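PDB 4WOK: UDP-glucose 4-epimerase from Brucella ovis, which probably interconverts UDP-glucose and UDP-galactose by inverting the sugar at C4, using a bound NAD as its redox cofactor. Local coordinates for residues A[176-181]-A[241-246]; A[21-26]-A[234-239]; A[259-264]-A[310-315]. The protein carries 2 engineered substitutions. All coordinates share one frame; numbering follows the deposited sequence.

Interaction 1. Residues A[176-181]-A[241-246]; sequences LRYFNA and RAHVLA. With NAD (nicotinamide-adenine-dinucleotide), chain B.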
# COMPACT_ATOMS: atom_id res chain seq x y z
N LEU A 176 2.74 6.16 6.51
CA LEU A 176 1.40 5.61 6.51
C LEU A 176 1.45 4.09 6.50
O LEU A 176 1.99 3.48 5.58
CB LEU A 176 0.60 6.13 5.31
CG LEU A 176 0.40 7.65 5.25
CD1 LEU A 176 -0.24 8.05 3.93
CD2 LEU A 176 -0.45 8.16 6.43
N ARG A 177 0.89 3.48 7.55
CA ARG A 177 0.94 2.04 7.74
C ARG A 177 -0.43 1.41 7.45
O ARG A 177 -1.45 1.87 7.95
CB ARG A 177 1.37 1.70 9.18
CG ARG A 177 2.68 2.34 9.64
CD ARG A 177 2.94 2.04 11.12
NE ARG A 177 4.17 2.67 11.61
CZ ARG A 177 4.33 3.09 12.87
NH1 ARG A 177 3.35 2.96 13.75
NH2 ARG A 177 5.47 3.64 13.24
N TYR A 178 -0.44 0.36 6.64
CA TYR A 178 -1.68 -0.36 6.38
C TYR A 178 -1.35 -1.79 6.00
O TYR A 178 -0.19 -2.12 5.72
CB TYR A 178 -2.50 0.33 5.28
CG TYR A 178 -1.69 0.67 4.03
CD1 TYR A 178 -0.92 1.83 3.97
CD2 TYR A 178 -1.74 -0.15 2.92
CE1 TYR A 178 -0.19 2.14 2.84
CE2 TYR A 178 -1.03 0.16 1.78
CZ TYR A 178 -0.25 1.30 1.74
OH TYR A 178 0.47 1.60 0.61
N PHE A 179 -2.37 -2.65 5.98
CA PHE A 179 -2.16 -4.07 5.71
C PHE A 179 -2.32 -4.45 4.23
O PHE A 179 -1.33 -4.77 3.56
CB PHE A 179 -3.12 -4.92 6.56
CG PHE A 179 -2.60 -5.21 7.94
CD1 PHE A 179 -1.51 -6.06 8.13
CD2 PHE A 179 -3.20 -4.65 9.06
CE1 PHE A 179 -1.03 -6.34 9.40
CE2 PHE A 179 -2.74 -4.92 10.33
CZ PHE A 179 -1.65 -5.77 10.50
N ASN A 180 -3.55 -4.45 3.74
CA ASN A 180 -3.83 -4.93 2.39
C ASN A 180 -4.60 -3.94 1.54
O ASN A 180 -5.77 -3.67 1.80
CB ASN A 180 -4.63 -6.24 2.43
CG ASN A 180 -3.88 -7.36 3.12
OD1 ASN A 180 -2.86 -7.84 2.62
ND2 ASN A 180 -4.40 -7.81 4.25
N ALA A 181 -3.94 -3.43 0.51
CA ALA A 181 -4.59 -2.58 -0.47
C ALA A 181 -5.50 -3.42 -1.34
O ALA A 181 -5.10 -4.48 -1.80
CB ALA A 181 -3.56 -1.88 -1.33
N ARG A 241 -6.65 8.82 -1.06
CA ARG A 241 -7.15 9.94 -0.26
C ARG A 241 -6.23 10.27 0.92
O ARG A 241 -5.88 11.43 1.14
CB ARG A 241 -8.57 9.63 0.24
CG ARG A 241 -9.62 9.49 -0.87
CD ARG A 241 -11.03 9.21 -0.31
NE ARG A 241 -11.35 10.13 0.79
CZ ARG A 241 -11.53 9.75 2.05
NH1 ARG A 241 -11.46 8.47 2.38
NH2 ARG A 241 -11.80 10.65 2.98
N ALA A 242 -5.82 9.25 1.67
CA ALA A 242 -5.00 9.47 2.86
C ALA A 242 -3.61 10.02 2.51
O ALA A 242 -3.06 10.85 3.24
CB ALA A 242 -4.86 8.19 3.64
N HIS A 243 -3.03 9.54 1.42
CA HIS A 243 -1.69 10.00 1.04
C HIS A 243 -1.76 11.46 0.63
O HIS A 243 -0.83 12.23 0.89
CB HIS A 243 -1.12 9.15 -0.08
CG HIS A 243 -0.62 7.81 0.37
ND1 HIS A 243 -1.47 6.81 0.81
CD2 HIS A 243 0.63 7.30 0.43
CE1 HIS A 243 -0.75 5.74 1.13
NE2 HIS A 243 0.52 6.01 0.91
N VAL A 244 -2.86 11.87 0.01
CA VAL A 244 -2.99 13.28 -0.36
C VAL A 244 -3.31 14.12 0.88
O VAL A 244 -2.81 15.24 1.03
CB VAL A 244 -4.04 13.51 -1.47
CG1 VAL A 244 -4.21 14.99 -1.77
CG2 VAL A 244 -3.63 12.76 -2.74
N LEU A 245 -4.13 13.59 1.79
CA LEU A 245 -4.36 14.31 3.05
C LEU A 245 -3.02 14.52 3.78
O LEU A 245 -2.79 15.56 4.39
CB LEU A 245 -5.34 13.56 3.95
CG LEU A 245 -6.82 13.64 3.60
CD1 LEU A 245 -7.59 12.64 4.44
CD2 LEU A 245 -7.38 15.06 3.81
N ALA A 246 -2.14 13.53 3.70
CA ALA A 246 -0.83 13.63 4.34
C ALA A 246 -0.01 14.76 3.71
O ALA A 246 0.71 15.49 4.41
CB ALA A 246 -0.09 12.29 4.25
PA NAD B . 3.28 -1.95 -7.12
O1A NAD B . 4.47 -2.86 -7.34
O2A NAD B . 2.07 -1.92 -8.01
O5B NAD B . 3.93 -0.35 -7.28
C5B NAD B . 5.31 -0.33 -7.00
C4B NAD B . 5.88 0.72 -7.98
O4B NAD B . 7.23 1.06 -7.62
C3B NAD B . 5.90 -0.00 -9.33
O3B NAD B . 5.35 0.87 -10.29
C2B NAD B . 7.41 -0.24 -9.56
O2B NAD B . 7.72 -0.21 -10.90
C1B NAD B . 8.03 1.00 -8.82
N9A NAD B . 9.39 0.73 -8.31
C8A NAD B . 9.86 -0.36 -7.55
N7A NAD B . 11.15 -0.26 -7.24
C5A NAD B . 11.55 0.94 -7.84
C6A NAD B . 12.80 1.60 -7.89
N6A NAD B . 13.90 1.05 -7.28
N1A NAD B . 12.90 2.79 -8.53
C2A NAD B . 11.78 3.29 -9.13
N3A NAD B . 10.52 2.76 -9.18
C4A NAD B . 10.46 1.58 -8.50
O3 NAD B . 3.07 -2.20 -5.55
PN NAD B . 1.86 -1.41 -4.83
O1N NAD B . 1.24 -0.23 -5.53
O2N NAD B . 1.12 -2.48 -4.11
O5D NAD B . 2.49 -0.75 -3.36
C5D NAD B . 3.44 0.17 -3.56
C4D NAD B . 3.78 0.72 -2.18
O4D NAD B . 2.68 0.37 -1.24
C3D NAD B . 5.03 0.00 -1.64
O3D NAD B . 5.68 0.94 -0.83
C2D NAD B . 4.40 -1.11 -0.79
O2D NAD B . 5.18 -1.54 0.25
C1D NAD B . 3.28 -0.26 -0.15
N1N NAD B . 2.25 -1.22 0.50
C2N NAD B . 1.42 -1.94 -0.35
C3N NAD B . 0.47 -2.82 0.23
C7N NAD B . -0.44 -3.61 -0.68
O7N NAD B . -1.29 -4.36 -0.20
N7N NAD B . -0.29 -3.47 -2.04
C4N NAD B . 0.42 -2.95 1.62
C5N NAD B . 1.27 -2.22 2.44
C6N NAD B . 2.20 -1.34 1.87

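Interaction 2. Residues A[21-26]-A[234-239]; sequences GFIGSH and IHVTDL. With NAD (nicotinamide-adenine-dinucleotide), chain B.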
# COMPACT_ATOMS: atom_id res chain seq x y z
N GLY A 21 2.62 2.19 -10.44
CA GLY A 21 2.10 0.97 -9.84
C GLY A 21 0.64 1.10 -9.42
O GLY A 21 -0.03 2.08 -9.74
N PHE A 22 0.16 0.11 -8.68
CA PHE A 22 -1.25 0.03 -8.28
C PHE A 22 -1.67 1.23 -7.40
O PHE A 22 -2.49 2.07 -7.81
CB PHE A 22 -1.47 -1.30 -7.56
CG PHE A 22 -2.85 -1.49 -6.96
CD1 PHE A 22 -3.99 -1.15 -7.68
CD2 PHE A 22 -2.99 -2.05 -5.70
CE1 PHE A 22 -5.26 -1.33 -7.12
CE2 PHE A 22 -4.24 -2.24 -5.15
CZ PHE A 22 -5.38 -1.89 -5.86
N ILE A 23 -1.12 1.33 -6.20
CA ILE A 23 -1.55 2.41 -5.30
C ILE A 23 -1.07 3.79 -5.79
O ILE A 23 -1.78 4.80 -5.64
CB ILE A 23 -1.04 2.14 -3.87
CG1 ILE A 23 -1.50 0.75 -3.42
CG2 ILE A 23 -1.56 3.18 -2.91
CD1 ILE A 23 -0.85 0.30 -2.11
N GLY A 24 0.13 3.84 -6.36
CA GLY A 24 0.72 5.10 -6.83
C GLY A 24 -0.08 5.71 -7.97
O GLY A 24 -0.28 6.91 -8.00
N SER A 25 -0.54 4.89 -8.91
CA SER A 25 -1.31 5.41 -10.03
C SER A 25 -2.67 5.92 -9.55
O SER A 25 -3.13 6.97 -10.02
CB SER A 25 -1.50 4.35 -11.14
OG SER A 25 -2.22 3.21 -10.68
N HIS A 26 -3.30 5.22 -8.62
CA HIS A 26 -4.56 5.72 -8.05
C HIS A 26 -4.35 7.06 -7.33
O HIS A 26 -5.22 7.94 -7.34
CB HIS A 26 -5.17 4.71 -7.08
CG HIS A 26 -5.90 3.59 -7.76
ND1 HIS A 26 -5.26 2.50 -8.29
CD2 HIS A 26 -7.22 3.41 -8.00
CE1 HIS A 26 -6.15 1.68 -8.83
NE2 HIS A 26 -7.35 2.21 -8.67
N ILE A 234 -8.13 -2.44 2.94
CA ILE A 234 -8.51 -1.06 2.71
C ILE A 234 -8.52 -0.76 1.22
O ILE A 234 -7.61 -1.16 0.48
CB ILE A 234 -7.57 -0.07 3.47
CG1 ILE A 234 -7.92 1.38 3.14
CG2 ILE A 234 -6.10 -0.35 3.15
CD1 ILE A 234 -7.27 2.39 4.08
N HIS A 235 -9.56 -0.07 0.77
CA HIS A 235 -9.72 0.27 -0.64
C HIS A 235 -8.62 1.22 -1.10
O HIS A 235 -8.29 2.19 -0.41
CB HIS A 235 -11.09 0.88 -0.87
CG HIS A 235 -11.51 0.89 -2.31
ND1 HIS A 235 -10.95 1.74 -3.24
CD2 HIS A 235 -12.43 0.15 -2.98
CE1 HIS A 235 -11.50 1.53 -4.42
NE2 HIS A 235 -12.41 0.57 -4.29
N VAL A 236 -8.09 0.96 -2.29
CA VAL A 236 -6.97 1.73 -2.82
C VAL A 236 -7.31 3.22 -3.00
O VAL A 236 -6.43 4.09 -2.88
CB VAL A 236 -6.49 1.12 -4.15
CG1 VAL A 236 -7.62 1.12 -5.18
CG2 VAL A 236 -5.25 1.85 -4.68
N THR A 237 -8.57 3.53 -3.28
CA THR A 237 -8.96 4.93 -3.41
C THR A 237 -8.89 5.62 -2.06
O THR A 237 -8.50 6.80 -1.98
CB THR A 237 -10.37 5.07 -4.01
OG1 THR A 237 -10.39 4.45 -5.30
CG2 THR A 237 -10.74 6.54 -4.16
N ASP A 238 -9.27 4.91 -1.00
CA ASP A 238 -9.10 5.42 0.36
C ASP A 238 -7.62 5.65 0.66
O ASP A 238 -7.26 6.62 1.31
CB ASP A 238 -9.71 4.46 1.38
CG ASP A 238 -11.21 4.66 1.56
OD1 ASP A 238 -11.67 5.82 1.50
OD2 ASP A 238 -11.93 3.65 1.77
N LEU A 239 -6.76 4.75 0.18
CA LEU A 239 -5.32 4.94 0.36
C LEU A 239 -4.85 6.19 -0.36
O LEU A 239 -4.08 6.97 0.19
CB LEU A 239 -4.53 3.71 -0.12
CG LEU A 239 -4.65 2.48 0.78
CD1 LEU A 239 -4.05 1.27 0.11
CD2 LEU A 239 -4.02 2.72 2.14
PA NAD B . 3.28 -1.95 -7.12
O1A NAD B . 4.47 -2.86 -7.34
O2A NAD B . 2.07 -1.92 -8.01
O5B NAD B . 3.93 -0.35 -7.28
C5B NAD B . 5.31 -0.33 -7.00
C4B NAD B . 5.88 0.72 -7.98
O4B NAD B . 7.23 1.06 -7.62
C3B NAD B . 5.90 -0.00 -9.33
O3B NAD B . 5.35 0.87 -10.29
C2B NAD B . 7.41 -0.24 -9.56
O2B NAD B . 7.72 -0.21 -10.90
C1B NAD B . 8.03 1.00 -8.82
N9A NAD B . 9.39 0.73 -8.31
C8A NAD B . 9.86 -0.36 -7.55
N7A NAD B . 11.15 -0.26 -7.24
C5A NAD B . 11.55 0.94 -7.84
C6A NAD B . 12.80 1.60 -7.89
N6A NAD B . 13.90 1.05 -7.28
N1A NAD B . 12.90 2.79 -8.53
C2A NAD B . 11.78 3.29 -9.13
N3A NAD B . 10.52 2.76 -9.18
C4A NAD B . 10.46 1.58 -8.50
O3 NAD B . 3.07 -2.20 -5.55
PN NAD B . 1.86 -1.41 -4.83
O1N NAD B . 1.24 -0.23 -5.53
O2N NAD B . 1.12 -2.48 -4.11
O5D NAD B . 2.49 -0.75 -3.36
C5D NAD B . 3.44 0.17 -3.56
C4D NAD B . 3.78 0.72 -2.18
O4D NAD B . 2.68 0.37 -1.24
C3D NAD B . 5.03 0.00 -1.64
O3D NAD B . 5.68 0.94 -0.83
C2D NAD B . 4.40 -1.11 -0.79
O2D NAD B . 5.18 -1.54 0.25
C1D NAD B . 3.28 -0.26 -0.15
N1N NAD B . 2.25 -1.22 0.50
C2N NAD B . 1.42 -1.94 -0.35
C3N NAD B . 0.47 -2.82 0.23
C7N NAD B . -0.44 -3.61 -0.68
O7N NAD B . -1.29 -4.36 -0.20
N7N NAD B . -0.29 -3.47 -2.04
C4N NAD B . 0.42 -2.95 1.62
C5N NAD B . 1.27 -2.22 2.44
C6N NAD B . 2.20 -1.34 1.87

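Interaction 3. Residues A[259-264]-A[310-315]; sequences VNLGTG and LGFHTV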
# COMPACT_ATOMS: atom_id res chain seq x y z
N VAL A 259 0.92 7.03 11.19
CA VAL A 259 -0.43 6.57 11.52
C VAL A 259 -0.87 5.35 10.70
O VAL A 259 -0.42 5.15 9.57
CB VAL A 259 -1.47 7.70 11.33
CG1 VAL A 259 -1.12 8.91 12.20
CG2 VAL A 259 -1.57 8.11 9.87
N ASN A 260 -1.75 4.55 11.30
CA ASN A 260 -2.41 3.43 10.64
C ASN A 260 -3.53 3.88 9.71
O ASN A 260 -4.24 4.85 10.00
CB ASN A 260 -3.00 2.48 11.68
CG ASN A 260 -1.96 1.81 12.54
OD1 ASN A 260 -0.80 1.66 12.15
ND2 ASN A 260 -2.38 1.37 13.73
N LEU A 261 -3.71 3.15 8.62
CA LEU A 261 -4.85 3.35 7.72
C LEU A 261 -5.68 2.08 7.65
O LEU A 261 -5.13 0.99 7.47
CB LEU A 261 -4.37 3.74 6.32
CG LEU A 261 -3.51 5.00 6.20
CD1 LEU A 261 -3.10 5.21 4.75
CD2 LEU A 261 -4.26 6.20 6.73
N GLY A 262 -6.99 2.22 7.80
CA GLY A 262 -7.89 1.09 7.72
C GLY A 262 -9.30 1.41 8.20
O GLY A 262 -9.61 2.55 8.53
N THR A 263 -10.15 0.39 8.23
CA THR A 263 -11.52 0.55 8.67
C THR A 263 -11.68 0.29 10.17
O THR A 263 -12.69 0.67 10.77
CB THR A 263 -12.45 -0.43 7.96
OG1 THR A 263 -12.02 -1.76 8.25
CG2 THR A 263 -12.42 -0.21 6.47
N GLY A 264 -10.69 -0.38 10.75
CA GLY A 264 -10.74 -0.77 12.14
C GLY A 264 -11.45 -2.10 12.33
O GLY A 264 -11.53 -2.63 13.44
N LEU A 310 -5.27 13.42 10.81
CA LEU A 310 -5.47 13.73 9.39
C LEU A 310 -6.92 14.04 9.04
O LEU A 310 -7.22 14.48 7.93
CB LEU A 310 -4.98 12.57 8.51
CG LEU A 310 -3.47 12.37 8.41
CD1 LEU A 310 -3.16 11.25 7.42
CD2 LEU A 310 -2.77 13.67 8.02
N GLY A 311 -7.83 13.81 9.99
CA GLY A 311 -9.25 13.89 9.69
C GLY A 311 -9.65 12.83 8.68
O GLY A 311 -10.56 13.05 7.87
N PHE A 312 -8.98 11.69 8.71
CA PHE A 312 -9.19 10.64 7.71
C PHE A 312 -10.12 9.50 8.16
O PHE A 312 -9.88 8.87 9.19
CB PHE A 312 -7.85 10.02 7.29
CG PHE A 312 -8.00 8.81 6.41
CD1 PHE A 312 -8.35 8.94 5.08
CD2 PHE A 312 -7.77 7.55 6.91
CE1 PHE A 312 -8.49 7.82 4.27
CE2 PHE A 312 -7.91 6.43 6.10
CZ PHE A 312 -8.27 6.57 4.79
N HIS A 313 -11.16 9.25 7.37
CA HIS A 313 -12.01 8.06 7.51
C HIS A 313 -12.12 7.38 6.16
O HIS A 313 -12.17 8.05 5.13
CB HIS A 313 -13.42 8.44 8.01
CG HIS A 313 -13.41 9.36 9.18
ND1 HIS A 313 -13.32 10.73 9.04
CD2 HIS A 313 -13.46 9.12 10.51
CE1 HIS A 313 -13.32 11.29 10.24
NE2 HIS A 313 -13.41 10.33 11.14
N THR A 314 -12.15 6.05 6.14
CA THR A 314 -12.41 5.34 4.90
C THR A 314 -13.85 5.57 4.47
O THR A 314 -14.74 5.61 5.32
CB THR A 314 -12.16 3.82 5.02
OG1 THR A 314 -12.84 3.30 6.16
CG2 THR A 314 -10.68 3.53 5.15
N VAL A 315 -14.08 5.74 3.18
CA VAL A 315 -15.46 5.86 2.69
C VAL A 315 -15.73 4.87 1.56
O VAL A 315 -16.85 4.77 1.09
CB VAL A 315 -15.78 7.29 2.20
CG1 VAL A 315 -15.57 8.30 3.32
CG2 VAL A 315 -14.95 7.66 0.98
O HOH W 1 -11.14 4.92 8.67

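Interaction 1. Residues A[176-181]-A[241-246]
Leu176 and His243 join the sixth strand of the Rossmann-type parallel sheet, 172-177, to helix 236-251. The methyl CD1 of Leu176 stands over the imidazole of His243, 3.5 Å from the ring centroid and only 4° off its normal, a nearly ideal CH-pi contact. With chi1 at -62°, CG of Leu176 lies opposite its own carbonyl carbon, which carries the isobutyl group to the helix. There Leu176 CD1 also meets CB of Ala246 at 4.3 Å; alanines at 242 and 246, one helical turn apart, let the strand come close. Tyr178, two residues on, brings CE1 to within 4.0 Å of CE1 of His243, near the imidazole plane.

Both nitrogens of this buried ring are engaged: ND1 with the carbonyl of Leu239 one turn back, NE2 with Ser125 OG. The hydroxyl of Tyr178 is hydrogen-bonded to the same Ser125 OG, so one serine hydroxyl links the phenol OH to the imidazole NE2. Tyr178 also borders the cofactor, its CE2 lying 3.4 Å from C4N of NAD, and its OH is 3.1 Å from O4D. Farther on, the nicotinamide amide is held by Ala181 N, which donates to O7N over 2.9 Å at an angle of 163°.

Interaction 2. Residues A[21-26]-A[234-239]
Val236, the first residue of helix 236-251, sets its branched side chain against both Phe22 and His26 of helix 22-33. Just before it, His235 ends a strand and occupies the N-cap position: its ND1 accepts from Thr237 N at 3.0 Å, with the amide close to the imidazole plane. An imidazole nitrogen thus satisfies an amide left without a helical acceptor in the first turn.

Val236 itself, compact and forked, serves both aromatic neighbours. Its CG1 lies over one face of the His26 ring, 3.7 Å from the centroid; CG2 leans on the same face near CG of His26 and also lies over a face of Phe22, displaced toward the rim. The valine's CB approaches Phe22 CZ to 3.6 Å. The bond from His26 ND1 to Phe22 O at 2.8 Å, with that oxygen at the ring edge, helps set the turn of the imidazole, which offers a flat face to the valine. Thr237 adds a lighter touch beside His26. One turn along from His235, Leu239 places CD1 4.0 Å from CD1 of Ile23, an apolar meeting beside the nicotinamide end of NAD.

The cofactor's diphosphate rests on the start of helix 22-33, where Phe22 N donates to O2A and Ile23 N to O1N, each over 2.9 Å. Gly21, the N-cap, lies so close to NAD O5B that a beta carbon would collide with it. Together with Gly19 and Gly24, it fits the GxGxxG dinucleotide-binding turn of the Rossmann fold.

Interaction 3. Residues A[259-264]-A[310-315]
Thr314 meets the chain just beyond strand 257-260, the edge strand of the Rossmann-type parallel sheet, as part of the loop between helices 304-310 and 319-326. Its CB points toward that chain and splits into two unlike arms. The methyl, Thr314 CG2, opposite the residue's carbonyl carbon, runs to Gly262 and comes 3.7 Å from Gly262 O. The hydroxyl arm, placed between the backbone N and the carbonyl carbon (chi1 50°), brings Thr314 OG1 3.5 Å from CG2 of Thr263. Threonine suits this partly exposed place because it presents an apolar and a polar branch at once. The hydroxyl of Thr263 is engaged with the amide of Arg265 instead, leaving its methyl to meet Thr314.

Deeper in, the contact becomes wholly apolar. Leu261 extends CD2 to the CE2 corner of the Phe312 ring at 3.7 Å, the two side chains crossing at about a right angle. Leu261 also packs on Ala242 of helix 236-251, and Phe312 on Arg241, so this helix lies beside the pair. At the far end, Val259 CG2 and Leu310 CD1 are 4.3 Å apart. Gly311, with its positive phi, suits the turn out of the helix between Leu310 and Phe312. The backbones are joined through a single water, which donates to Gly262 O at 2.8 Å and accepts from Thr314 N at 2.9 Å.

Helix 236-251 connects all three contacts: its first turn belongs to interaction 2, its next turns to interaction 1, and Ala242, Arg241 and Asp238 border interaction 3. Interactions 1 and 2 are buried and both touch NAD, interaction 1 at the nicotinamide and its ribose, interaction 2 mainly at the diphosphate, with Ile23 also reaching the nicotinamide; Ile23 CD1 packs on Tyr178 OH and Ala181 CB between them. Each sets at least one methyl over an aromatic face. Interaction 3 is only partly buried, contains no cofactor contact, and combines aliphatic packing with a water bridge. It shares the parallel sheet with interaction 1 through Arg177 and Leu261, while Asp238 OD1 of interaction 2 receives Val315 N.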